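Monomethylamine methyltransferase MtmB1 (Methanosarcina barkeri, PDB 1NTH) catalyses transfer of the methyl group from monomethylamine to the corrinoid cofactor of its partner protein MtmC in methanogenesis from methylamine. Local coordinates at residues Met141-Ser146 and Asp376-Met381; Thr155-Val160 and Ile363-Ala368; Met344-Ala349 and Glu438-Val443. All coordinates share one frame; numbering follows the deposited sequence.

Contact 1: Met141-Ser146 and Asp376-Met381; sequences MPVHMS and DKTTGM
Ser146 meets Gly380 where helix 140-148 comes against the N-terminal turn of helix 380-393, two helices that surround the TIM barrel. The contact turns on one hydroxyl. Ser146 OG accepts a hydrogen bond from Gly380 N at 3.1 Å, bent to 138° at the hydrogen, and donates a shorter one of 2.6 Å to Val143 O, three residues back in its own helix. With chi1 at 77°, OG lies between the backbone N and the carbonyl carbon, a position from which a short polar side chain can serve its own helix and the incoming chain together. The two bonds fix its rotation and satisfy a buried hydroxyl as both donor and acceptor.

Glycine suits position 380 because, having no side chain, it lets the backbones come close, CA of Gly380 lying 4.9 Å from CA of Ser146. Its CA also points a C-H almost straight at Ser146 O, the carbon and oxygen being 3.5 Å apart.

Next to this polar pair, the CG1 methyl of Val143 rests 4.1 Å from Thr378 O, a buried carbonyl oxygen with no hydrogen-bonding partner in the model; hydrocarbon and not a donor lies on this side of it.

Further out, Thr379 is the N-cap of helix 380-393. Its hydroxyl bonds to Glu382 OE2 in the first turn, which ties the capping side chain to that turn. Earlier in the same loop, the carboxylate of Asp376 bonds to Ser136, while Tyr429 of strand 429-430 packs on both Ser146 and Thr379. The capping bond itself runs from Met381 N to Thr379 OG1, 3.2 Å long and bent to 141° at the hydrogen.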
ATOM      1  N   MET A 141      -1.307 -13.029 -24.431  1.00 18.53           N
ATOM      2  CA  MET A 141      -0.701 -11.723 -24.200  1.00 18.52           C
ATOM      3  C   MET A 141      -0.507 -10.924 -25.490  1.00 18.96           C
ATOM      4  O   MET A 141      -0.888  -9.758 -25.557  1.00 17.77           O
ATOM      5  CB  MET A 141       0.617 -11.869 -23.431  1.00 20.21           C
ATOM      6  CG  MET A 141       0.395 -12.163 -21.950  1.00 21.92           C
ATOM      7  SD  MET A 141       1.890 -12.070 -20.943  1.00 24.54           S
ATOM      8  CE  MET A 141       2.295 -10.355 -21.124  1.00 26.84           C
ATOM      9  N   PRO A 142       0.072 -11.540 -26.538  1.00 17.87           N
ATOM     10  CA  PRO A 142       0.270 -10.808 -27.794  1.00 18.93           C
ATOM     11  C   PRO A 142      -1.027 -10.212 -28.342  1.00 16.89           C
ATOM     12  O   PRO A 142      -1.058  -9.062 -28.769  1.00 18.74           O
ATOM     13  CB  PRO A 142       0.843 -11.875 -28.725  1.00 19.79           C
ATOM     14  CG  PRO A 142       1.632 -12.727 -27.792  1.00 22.37           C
ATOM     15  CD  PRO A 142       0.715 -12.863 -26.597  1.00 20.04           C
ATOM     16  N   VAL A 143      -2.100 -10.998 -28.339  1.00 16.41           N
ATOM     17  CA  VAL A 143      -3.374 -10.507 -28.842  1.00 16.08           C
ATOM     18  C   VAL A 143      -3.833  -9.267 -28.083  1.00 15.52           C
ATOM     19  O   VAL A 143      -4.249  -8.280 -28.686  1.00 15.60           O
ATOM     20  CB  VAL A 143      -4.471 -11.589 -28.752  1.00 16.56           C
ATOM     21  CG1 VAL A 143      -5.838 -10.974 -29.003  1.00 17.10           C
ATOM     22  CG2 VAL A 143      -4.198 -12.683 -29.784  1.00 18.25           C
ATOM     23  N   HIS A 144      -3.762  -9.306 -26.758  1.00 15.73           N
ATOM     24  CA  HIS A 144      -4.195  -8.141 -26.003  1.00 15.91           C
ATOM     25  C   HIS A 144      -3.231  -6.980 -26.183  1.00 16.07           C
ATOM     26  O   HIS A 144      -3.638  -5.817 -26.156  1.00 16.58           O
ATOM     27  CB  HIS A 144      -4.381  -8.491 -24.528  1.00 16.18           C
ATOM     28  CG  HIS A 144      -5.582  -9.347 -24.274  1.00 14.78           C
ATOM     29  ND1 HIS A 144      -5.564 -10.717 -24.419  1.00 16.02           N
ATOM     30  CD2 HIS A 144      -6.857  -9.017 -23.961  1.00 14.62           C
ATOM     31  CE1 HIS A 144      -6.778 -11.196 -24.205  1.00 14.02           C
ATOM     32  NE2 HIS A 144      -7.581 -10.186 -23.926  1.00 14.11           N
ATOM     33  N   MET A 145      -1.955  -7.289 -26.389  1.00 16.79           N
ATOM     34  CA  MET A 145      -0.971  -6.237 -26.604  1.00 17.21           C
ATOM     35  C   MET A 145      -1.316  -5.463 -27.871  1.00 17.43           C
ATOM     36  O   MET A 145      -1.028  -4.273 -27.973  1.00 16.99           O
ATOM     37  CB  MET A 145       0.443  -6.821 -26.701  0.60 18.51           C
ATOM     38  CG  MET A 145       1.525  -5.841 -26.267  0.60 19.36           C
ATOM     39  SD  MET A 145       3.210  -6.464 -26.443  0.60 22.44           S
ATOM     40  CE  MET A 145       3.137  -7.973 -25.483  0.60 24.62           C
ATOM     41  N   SER A 146      -1.930  -6.135 -28.843  1.00 17.16           N
ATOM     42  CA  SER A 146      -2.274  -5.466 -30.092  1.00 17.77           C
ATOM     43  C   SER A 146      -3.266  -4.327 -29.874  1.00 16.96           C
ATOM     44  O   SER A 146      -3.412  -3.456 -30.730  1.00 18.23           O
ATOM     45  CB  SER A 146      -2.821  -6.462 -31.127  1.00 17.75           C
ATOM     46  OG  SER A 146      -4.164  -6.832 -30.865  1.00 18.37           O
ATOM     47  N   ASP A 376      -9.310 -16.702 -31.888  1.00 20.29           N
ATOM     48  CA  ASP A 376      -8.280 -15.785 -32.367  1.00 19.71           C
ATOM     49  C   ASP A 376      -8.665 -14.813 -33.479  1.00 19.77           C
ATOM     50  O   ASP A 376      -7.792 -14.159 -34.051  1.00 19.49           O
ATOM     51  CB  ASP A 376      -7.029 -16.571 -32.783  1.00 18.76           C
ATOM     52  CG  ASP A 376      -6.432 -17.366 -31.634  1.00 20.95           C
ATOM     53  OD1 ASP A 376      -6.546 -16.908 -30.475  1.00 21.68           O
ATOM     54  OD2 ASP A 376      -5.837 -18.439 -31.884  1.00 21.44           O
ATOM     55  N   LYS A 377      -9.954 -14.690 -33.782  1.00 19.48           N
ATOM     56  CA  LYS A 377     -10.358 -13.762 -34.831  1.00 19.77           C
ATOM     57  C   LYS A 377     -10.783 -12.382 -34.334  1.00 19.42           C
ATOM     58  O   LYS A 377     -11.913 -11.944 -34.552  1.00 19.51           O
ATOM     59  CB  LYS A 377     -11.454 -14.374 -35.712  1.00 20.83           C
ATOM     60  CG  LYS A 377     -10.919 -15.473 -36.629  1.00 22.55           C
ATOM     61  CD  LYS A 377     -11.821 -15.731 -37.827  1.00 24.17           C
ATOM     62  CE  LYS A 377     -11.176 -16.741 -38.769  1.00 25.79           C
ATOM     63  NZ  LYS A 377     -11.986 -16.974 -40.000  1.00 26.44           N
ATOM     64  N   THR A 378      -9.853 -11.708 -33.661  1.00 19.04           N
ATOM     65  CA  THR A 378     -10.051 -10.356 -33.146  1.00 19.21           C
ATOM     66  C   THR A 378      -8.667  -9.723 -33.049  1.00 19.43           C
ATOM     67  O   THR A 378      -7.731 -10.357 -32.561  1.00 20.94           O
ATOM     68  CB  THR A 378     -10.674 -10.337 -31.723  1.00 20.97           C
ATOM     69  OG1 THR A 378      -9.812 -11.033 -30.813  1.00 23.62           O
ATOM     70  CG2 THR A 378     -12.047 -10.987 -31.718  1.00 20.89           C
ATOM     71  N   THR A 379      -8.523  -8.490 -33.527  1.00 18.79           N
ATOM     72  CA  THR A 379      -7.232  -7.808 -33.441  1.00 18.73           C
ATOM     73  C   THR A 379      -7.419  -6.324 -33.152  1.00 17.69           C
ATOM     74  O   THR A 379      -8.500  -5.769 -33.356  1.00 17.08           O
ATOM     75  CB  THR A 379      -6.412  -7.922 -34.746  1.00 19.76           C
ATOM     76  OG1 THR A 379      -6.844  -6.915 -35.668  1.00 19.99           O
ATOM     77  CG2 THR A 379      -6.576  -9.299 -35.376  1.00 20.33           C
ATOM     78  N   GLY A 380      -6.347  -5.687 -32.691  1.00 18.29           N
ATOM     79  CA  GLY A 380      -6.394  -4.271 -32.372  1.00 17.32           C
ATOM     80  C   GLY A 380      -6.748  -3.361 -33.533  1.00 17.39           C
ATOM     81  O   GLY A 380      -7.180  -2.233 -33.318  1.00 17.86           O
ATOM     82  N   MET A 381      -6.567  -3.831 -34.764  1.00 17.07           N
ATOM     83  CA  MET A 381      -6.894  -3.011 -35.930  1.00 18.28           C
ATOM     84  C   MET A 381      -8.367  -2.618 -35.956  1.00 17.44           C
ATOM     85  O   MET A 381      -8.705  -1.505 -36.348  1.00 18.78           O
ATOM     86  CB  MET A 381      -6.541  -3.746 -37.228  1.00 20.31           C
ATOM     87  CG  MET A 381      -5.057  -3.749 -37.562  1.00 21.82           C
ATOM     88  SD  MET A 381      -4.409  -2.103 -37.968  1.00 25.25           S
ATOM     89  CE  MET A 381      -4.662  -2.067 -39.755  1.00 24.78           C
TER

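Contact 2: Thr155-Val160 and Ile363-Ala368; sequences TIVNGV and ILSGVA
Val157, just past strand 155-156, lies opposite Ser365 near the C-terminal end of strand 363-366, both strands belonging to the parallel barrel. Their CA atoms stand 6.7 Å apart, and no backbone hydrogen bond joins the segments, because strand 125-128 lies between them and pairs in parallel with each. Val157 leaves its strand with a backbone bond to Gly128. On the other segment the strand closes at Gly366, and the peptide bond leading into Val367 is cis, which is rare before a residue other than proline.

The side-chain contact is a valine laid over a serine hydroxyl. The CA-CB bond of Val157 points toward the other segment, and Ser365 OG touches the branch point itself, 3.6 Å from Val157 CB. Both methyls close round the oxygen, CG2 at 3.7 Å and CG1 at 3.9 Å, so the hydroxyl sits against the forked end of the side chain. CG1 also reaches across to Gly366 O, at 4.0 Å. A chi1 of -162° swings Ser365 OG opposite its own backbone N and presents it to the valine. The beta-branched shape suits this place, since two methyls held close to the backbone lie against the hydroxyl while offering it no competing polar group.

The hydroxyl is not left without polar company: it hydrogen-bonds Gln127 OE1 and also O2 of pyrrolysine (PYL) at position 202. Gln127 in turn bonds Thr155 OG1 through its amide NE2, which joins the three neighbouring strands by side chains.

A small buried hydroxyl, lined by hydrocarbon on its valine side, thus has its oxygen placed between a glutamine and the UAG-encoded residue, consistent with a part in positioning pyrrolysine at the barrel end where TIM-barrel active sites lie.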
ATOM      1  N   THR A 155      -8.953   1.692 -22.623  1.00 14.74           N
ATOM      2  CA  THR A 155      -9.042   0.597 -21.660  1.00 15.58           C
ATOM      3  C   THR A 155      -9.150  -0.698 -22.452  1.00 14.90           C
ATOM      4  O   THR A 155      -9.365  -0.668 -23.667  1.00 14.93           O
ATOM      5  CB  THR A 155     -10.291   0.727 -20.752  1.00 16.75           C
ATOM      6  OG1 THR A 155     -11.477   0.664 -21.556  1.00 17.63           O
ATOM      7  CG2 THR A 155     -10.269   2.050 -20.004  1.00 17.61           C
ATOM      8  N   ILE A 156      -9.011  -1.828 -21.767  1.00 14.87           N
ATOM      9  CA  ILE A 156      -9.071  -3.127 -22.431  1.00 15.36           C
ATOM     10  C   ILE A 156     -10.305  -3.932 -22.036  1.00 15.88           C
ATOM     11  O   ILE A 156     -10.690  -3.944 -20.871  1.00 17.27           O
ATOM     12  CB  ILE A 156      -7.843  -4.006 -22.060  1.00 16.41           C
ATOM     13  CG1 ILE A 156      -6.536  -3.299 -22.437  1.00 16.60           C
ATOM     14  CG2 ILE A 156      -7.953  -5.378 -22.735  1.00 17.43           C
ATOM     15  CD1 ILE A 156      -6.359  -3.038 -23.921  1.00 17.55           C
ATOM     16  N   VAL A 157     -10.938  -4.580 -23.010  1.00 14.75           N
ATOM     17  CA  VAL A 157     -12.052  -5.467 -22.694  1.00 14.85           C
ATOM     18  C   VAL A 157     -11.464  -6.859 -22.935  1.00 14.84           C
ATOM     19  O   VAL A 157     -11.056  -7.200 -24.047  1.00 17.10           O
ATOM     20  CB  VAL A 157     -13.309  -5.223 -23.568  1.00 15.21           C
ATOM     21  CG1 VAL A 157     -12.946  -5.122 -25.040  1.00 17.10           C
ATOM     22  CG2 VAL A 157     -14.304  -6.350 -23.331  1.00 15.72           C
ATOM     23  N   ASN A 158     -11.410  -7.649 -21.871  1.00 14.86           N
ATOM     24  CA  ASN A 158     -10.809  -8.977 -21.899  1.00 15.53           C
ATOM     25  C   ASN A 158     -11.357 -10.024 -22.859  1.00 15.92           C
ATOM     26  O   ASN A 158     -12.556 -10.083 -23.136  1.00 16.78           O
ATOM     27  CB  ASN A 158     -10.836  -9.583 -20.494  1.00 16.38           C
ATOM     28  CG  ASN A 158     -10.145  -8.710 -19.463  1.00 15.45           C
ATOM     29  OD1 ASN A 158      -9.620  -7.637 -19.780  1.00 17.13           O
ATOM     30  ND2 ASN A 158     -10.141  -9.169 -18.217  1.00 14.68           N
ATOM     31  N   GLY A 159     -10.449 -10.864 -23.340  1.00 16.77           N
ATOM     32  CA  GLY A 159     -10.826 -11.966 -24.203  1.00 16.11           C
ATOM     33  C   GLY A 159     -11.001 -13.161 -23.276  1.00 17.83           C
ATOM     34  O   GLY A 159     -10.780 -13.052 -22.064  1.00 17.59           O
ATOM     35  N   VAL A 160     -11.397 -14.300 -23.832  1.00 16.44           N
ATOM     36  CA  VAL A 160     -11.600 -15.519 -23.056  1.00 17.23           C
ATOM     37  C   VAL A 160     -10.455 -16.496 -23.314  1.00 17.71           C
ATOM     38  O   VAL A 160     -10.101 -16.743 -24.463  1.00 19.38           O
ATOM     39  CB  VAL A 160     -12.941 -16.200 -23.452  1.00 18.13           C
ATOM     40  CG1 VAL A 160     -12.975 -17.640 -22.953  1.00 18.38           C
ATOM     41  CG2 VAL A 160     -14.109 -15.411 -22.874  1.00 16.89           C
ATOM     42  N   ILE A 363     -18.880   4.947 -23.487  1.00 15.20           N
ATOM     43  CA  ILE A 363     -17.870   3.928 -23.747  1.00 14.67           C
ATOM     44  C   ILE A 363     -18.213   3.033 -24.939  1.00 15.79           C
ATOM     45  O   ILE A 363     -19.361   2.619 -25.106  1.00 16.86           O
ATOM     46  CB  ILE A 363     -17.686   3.022 -22.504  1.00 15.18           C
ATOM     47  CG1 ILE A 363     -17.235   3.867 -21.304  1.00 14.74           C
ATOM     48  CG2 ILE A 363     -16.670   1.923 -22.802  1.00 16.07           C
ATOM     49  CD1 ILE A 363     -17.199   3.097 -19.987  1.00 15.90           C
ATOM     50  N   LEU A 364     -17.212   2.751 -25.768  1.00 14.88           N
ATOM     51  CA  LEU A 364     -17.373   1.864 -26.921  1.00 14.95           C
ATOM     52  C   LEU A 364     -16.533   0.635 -26.582  1.00 16.22           C
ATOM     53  O   LEU A 364     -15.321   0.746 -26.392  1.00 17.22           O
ATOM     54  CB  LEU A 364     -16.833   2.523 -28.196  1.00 15.62           C
ATOM     55  CG  LEU A 364     -17.313   3.942 -28.506  1.00 16.08           C
ATOM     56  CD1 LEU A 364     -16.777   4.370 -29.871  1.00 18.03           C
ATOM     57  CD2 LEU A 364     -18.829   3.985 -28.492  1.00 17.46           C
ATOM     58  N   SER A 365     -17.167  -0.533 -26.505  1.00 14.78           N
ATOM     59  CA  SER A 365     -16.459  -1.763 -26.150  1.00 15.52           C
ATOM     60  C   SER A 365     -16.440  -2.748 -27.325  1.00 16.52           C
ATOM     61  O   SER A 365     -17.440  -3.408 -27.607  1.00 16.61           O
ATOM     62  CB  SER A 365     -17.142  -2.401 -24.930  1.00 15.49           C
ATOM     63  OG  SER A 365     -16.304  -3.343 -24.280  1.00 16.85           O
ATOM     64  N   GLY A 366     -15.296  -2.840 -28.003  1.00 15.15           N
ATOM     65  CA  GLY A 366     -15.175  -3.733 -29.149  1.00 15.19           C
ATOM     66  C   GLY A 366     -13.740  -4.149 -29.420  1.00 16.15           C
ATOM     67  O   GLY A 366     -12.832  -3.697 -28.730  1.00 16.68           O
ATOM     68  N   VAL A 367     -13.504  -4.962 -30.449  1.00 15.22           N
ATOM     69  CA  VAL A 367     -14.540  -5.451 -31.356  1.00 15.73           C
ATOM     70  C   VAL A 367     -14.534  -6.979 -31.409  1.00 16.34           C
ATOM     71  O   VAL A 367     -13.497  -7.591 -31.658  1.00 17.78           O
ATOM     72  CB  VAL A 367     -14.288  -4.907 -32.783  1.00 16.86           C
ATOM     73  CG1 VAL A 367     -15.295  -5.489 -33.760  1.00 16.80           C
ATOM     74  CG2 VAL A 367     -14.348  -3.380 -32.776  1.00 16.24           C
ATOM     75  N   ALA A 368     -15.687  -7.598 -31.170  1.00 16.63           N
ATOM     76  CA  ALA A 368     -15.767  -9.052 -31.218  1.00 17.14           C
ATOM     77  C   ALA A 368     -16.060  -9.472 -32.657  1.00 18.83           C
ATOM     78  O   ALA A 368     -17.179  -9.858 -32.993  1.00 18.57           O
ATOM     79  CB  ALA A 368     -16.854  -9.548 -30.292  1.00 17.37           C
TER

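Contact 3: Met344-Ala349 and Glu438-Val443; sequences MCLLEA and EEYMQV
Leu346 of helix 343-359 reaches toward the C-terminal helix 438-454 and meets Tyr440 and Val443, residues one turn apart. This is helix-helix packing in the outer layer of the TIM-barrel protein, where helix 343-359 precedes barrel strand 363-366. Van der Waals contact is the whole of the direct interaction. CD1 of Leu346 does most of the work: it lies at the edge of the Tyr440 ring, near its plane, with CE1 4.4 Å away, and it also touches CG1 of Val443 at 4.2 Å and the carbonyl oxygen Val443 O at 4.1 Å. A forked leucine end suits the site because this methyl can sit between ring edge and valine while the other, CD2, approaches Tyr440 OH to 4.2 Å. In Tyr440, CG is roughly anti to the backbone N (chi1 -152°), which carries the ring out toward helix 343-359.

Polar bonding lies beyond the pair. Tyr440 OH is hydrogen-bonded to Glu382 OE2 of helix 380-393, and Glu439 forms a salt bridge with Lys423. Leu346 also packs on Met385 of helix 380-393 and on Tyr444 and Ala447.

Tyr440 is therefore used in two ways: its ring edge is apolar surface for the leucine, while its hydroxyl bonds to a third helix. Packing with no hydrogen bond between the two segments leaves their association to shape and to burial of hydrocarbon.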
ATOM      1  N   MET A 344     -15.574  -5.442 -44.886  1.00 22.60           N
ATOM      2  CA  MET A 344     -16.892  -5.465 -44.267  1.00 22.96           C
ATOM      3  C   MET A 344     -16.821  -5.336 -42.749  1.00 22.45           C
ATOM      4  O   MET A 344     -17.588  -4.582 -42.153  1.00 21.82           O
ATOM      5  CB  MET A 344     -17.651  -6.742 -44.629  1.00 23.30           C
ATOM      6  CG  MET A 344     -19.094  -6.715 -44.148  1.00 25.38           C
ATOM      7  SD  MET A 344     -20.063  -8.128 -44.690  1.00 26.27           S
ATOM      8  CE  MET A 344     -21.453  -8.071 -43.548  1.00 25.59           C
ATOM      9  N   CYS A 345     -15.907  -6.075 -42.126  1.00 21.67           N
ATOM     10  CA  CYS A 345     -15.765  -6.017 -40.675  1.00 20.98           C
ATOM     11  C   CYS A 345     -15.534  -4.577 -40.224  1.00 20.02           C
ATOM     12  O   CYS A 345     -16.189  -4.087 -39.303  1.00 19.53           O
ATOM     13  CB  CYS A 345     -14.598  -6.894 -40.219  1.00 20.64           C
ATOM     14  SG  CYS A 345     -14.313  -6.878 -38.424  1.00 23.68           S
ATOM     15  N   LEU A 346     -14.603  -3.897 -40.883  1.00 19.42           N
ATOM     16  CA  LEU A 346     -14.293  -2.517 -40.539  1.00 20.58           C
ATOM     17  C   LEU A 346     -15.477  -1.583 -40.771  1.00 20.56           C
ATOM     18  O   LEU A 346     -15.726  -0.684 -39.970  1.00 21.60           O
ATOM     19  CB  LEU A 346     -13.078  -2.033 -41.339  1.00 19.85           C
ATOM     20  CG  LEU A 346     -11.779  -2.800 -41.074  1.00 21.36           C
ATOM     21  CD1 LEU A 346     -10.648  -2.193 -41.896  1.00 21.55           C
ATOM     22  CD2 LEU A 346     -11.440  -2.745 -39.580  1.00 21.48           C
ATOM     23  N   LEU A 347     -16.210  -1.792 -41.862  1.00 20.25           N
ATOM     24  CA  LEU A 347     -17.361  -0.946 -42.154  1.00 19.73           C
ATOM     25  C   LEU A 347     -18.500  -1.200 -41.170  1.00 19.64           C
ATOM     26  O   LEU A 347     -19.219  -0.275 -40.792  1.00 18.87           O
ATOM     27  CB  LEU A 347     -17.847  -1.174 -43.592  1.00 21.62           C
ATOM     28  CG  LEU A 347     -16.889  -0.713 -44.694  1.00 21.72           C
ATOM     29  CD1 LEU A 347     -17.486  -1.036 -46.059  1.00 23.58           C
ATOM     30  CD2 LEU A 347     -16.632   0.781 -44.568  1.00 21.96           C
ATOM     31  N   GLU A 348     -18.665  -2.455 -40.761  1.00 20.14           N
ATOM     32  CA  GLU A 348     -19.713  -2.807 -39.806  1.00 20.12           C
ATOM     33  C   GLU A 348     -19.432  -2.118 -38.473  1.00 19.71           C
ATOM     34  O   GLU A 348     -20.310  -1.481 -37.889  1.00 19.75           O
ATOM     35  CB  GLU A 348     -19.755  -4.321 -39.586  1.00 21.94           C
ATOM     36  CG  GLU A 348     -20.469  -5.117 -40.671  1.00 23.44           C
ATOM     37  CD  GLU A 348     -20.497  -6.603 -40.355  1.00 24.98           C
ATOM     38  OE1 GLU A 348     -19.495  -7.298 -40.635  1.00 25.01           O
ATOM     39  OE2 GLU A 348     -21.515  -7.076 -39.805  1.00 27.12           O
ATOM     40  N   ALA A 349     -18.198  -2.248 -37.998  1.00 19.31           N
ATOM     41  CA  ALA A 349     -17.812  -1.636 -36.733  1.00 18.30           C
ATOM     42  C   ALA A 349     -17.906  -0.117 -36.835  1.00 18.72           C
ATOM     43  O   ALA A 349     -18.279   0.554 -35.872  1.00 18.92           O
ATOM     44  CB  ALA A 349     -16.394  -2.053 -36.362  1.00 18.97           C
ATOM     45  N   GLU A 438       0.978  -5.793 -44.042  1.00 26.05           N
ATOM     46  CA  GLU A 438       0.709  -4.753 -45.025  1.00 27.69           C
ATOM     47  C   GLU A 438      -0.668  -5.003 -45.630  1.00 26.54           C
ATOM     48  O   GLU A 438      -1.378  -4.066 -45.994  1.00 26.93           O
ATOM     49  CB  GLU A 438       1.779  -4.766 -46.119  1.00 30.58           C
ATOM     50  CG  GLU A 438       3.119  -4.195 -45.678  0.50 33.13           C
ATOM     51  CD  GLU A 438       4.202  -4.382 -46.721  0.50 35.26           C
ATOM     52  OE1 GLU A 438       3.864  -4.464 -47.922  0.50 37.12           O
ATOM     53  OE2 GLU A 438       5.393  -4.432 -46.344  0.50 36.60           O
ATOM     54  N   GLU A 439      -1.040  -6.275 -45.726  1.00 26.02           N
ATOM     55  CA  GLU A 439      -2.338  -6.648 -46.271  1.00 27.25           C
ATOM     56  C   GLU A 439      -3.451  -5.991 -45.459  1.00 26.75           C
ATOM     57  O   GLU A 439      -4.362  -5.381 -46.017  1.00 26.02           O
ATOM     58  CB  GLU A 439      -2.521  -8.165 -46.232  1.00 30.62           C
ATOM     59  CG  GLU A 439      -3.838  -8.639 -46.827  1.00 36.57           C
ATOM     60  CD  GLU A 439      -4.110 -10.106 -46.553  1.00 40.42           C
ATOM     61  OE1 GLU A 439      -3.200 -10.935 -46.768  1.00 44.04           O
ATOM     62  OE2 GLU A 439      -5.238 -10.435 -46.129  1.00 44.12           O
ATOM     63  N   TYR A 440      -3.377  -6.117 -44.138  1.00 25.40           N
ATOM     64  CA  TYR A 440      -4.399  -5.532 -43.279  1.00 23.40           C
ATOM     65  C   TYR A 440      -4.400  -4.013 -43.409  1.00 22.06           C
ATOM     66  O   TYR A 440      -5.454  -3.383 -43.467  1.00 21.95           O
ATOM     67  CB  TYR A 440      -4.170  -5.917 -41.811  1.00 22.48           C
ATOM     68  CG  TYR A 440      -5.446  -5.945 -40.989  1.00 21.53           C
ATOM     69  CD1 TYR A 440      -6.561  -5.194 -41.369  1.00 21.98           C
ATOM     70  CD2 TYR A 440      -5.545  -6.729 -39.838  1.00 21.69           C
ATOM     71  CE1 TYR A 440      -7.744  -5.226 -40.632  1.00 22.27           C
ATOM     72  CE2 TYR A 440      -6.730  -6.768 -39.090  1.00 20.56           C
ATOM     73  CZ  TYR A 440      -7.821  -6.016 -39.496  1.00 22.26           C
ATOM     74  OH  TYR A 440      -8.999  -6.063 -38.783  1.00 22.92           O
ATOM     75  N   MET A 441      -3.213  -3.420 -43.449  1.00 22.82           N
ATOM     76  CA  MET A 441      -3.106  -1.975 -43.573  1.00 23.32           C
ATOM     77  C   MET A 441      -3.783  -1.483 -44.849  1.00 24.21           C
ATOM     78  O   MET A 441      -4.415  -0.426 -44.858  1.00 22.59           O
ATOM     79  CB  MET A 441      -1.636  -1.560 -43.546  1.00 24.33           C
ATOM     80  CG  MET A 441      -0.985  -1.771 -42.186  1.00 25.59           C
ATOM     81  SD  MET A 441       0.803  -1.571 -42.200  1.00 29.82           S
ATOM     82  CE  MET A 441       0.945   0.183 -42.424  1.00 27.60           C
ATOM     83  N   GLN A 442      -3.662  -2.259 -45.923  1.00 24.47           N
ATOM     84  CA  GLN A 442      -4.278  -1.894 -47.195  1.00 26.40           C
ATOM     85  C   GLN A 442      -5.797  -1.996 -47.097  1.00 25.35           C
ATOM     86  O   GLN A 442      -6.518  -1.149 -47.626  1.00 25.21           O
ATOM     87  CB  GLN A 442      -3.765  -2.801 -48.316  1.00 28.59           C
ATOM     88  CG  GLN A 442      -2.302  -2.584 -48.681  1.00 33.11           C
ATOM     89  CD  GLN A 442      -1.815  -3.551 -49.746  0.50 33.61           C
ATOM     90  OE1 GLN A 442      -2.608  -4.117 -50.496  0.50 35.11           O
ATOM     91  NE2 GLN A 442      -0.500  -3.732 -49.825  0.50 35.27           N
ATOM     92  N   VAL A 443      -6.277  -3.035 -46.421  1.00 23.82           N
ATOM     93  CA  VAL A 443      -7.711  -3.233 -46.238  1.00 22.95           C
ATOM     94  C   VAL A 443      -8.262  -2.065 -45.422  1.00 22.55           C
ATOM     95  O   VAL A 443      -9.324  -1.523 -45.725  1.00 22.35           O
ATOM     96  CB  VAL A 443      -8.001  -4.557 -45.492  1.00 23.78           C
ATOM     97  CG1 VAL A 443      -9.475  -4.645 -45.123  1.00 23.64           C
ATOM     98  CG2 VAL A 443      -7.616  -5.740 -46.367  1.00 24.30           C
TER

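In the fold
Contact 2 lies deepest, about 9 Å from the chain centre to its own centre, and joins barrel strands near the pyrrolysine; contacts 1 and 3, about 19 and 22 Å out among the outer helices, are peripheral yet buried, though Val443 of contact 3 is partly exposed. Contact 1 turns on hydrogen bonds of a serine hydroxyl, with a valine beside it; contact 2 sets a valine against a serine hydroxyl, and contact 3 is apolar. Helix 140-148 leads into strand 155-156 and strand 363-366 into helix 380-393, and His144 NE2 bonds Gly159 N between contacts 1 and 2. Thr379 and Met381 pack on Tyr440, and Glu382 is hydrogen-bonded to the hydroxyls of Thr379 and Tyr440.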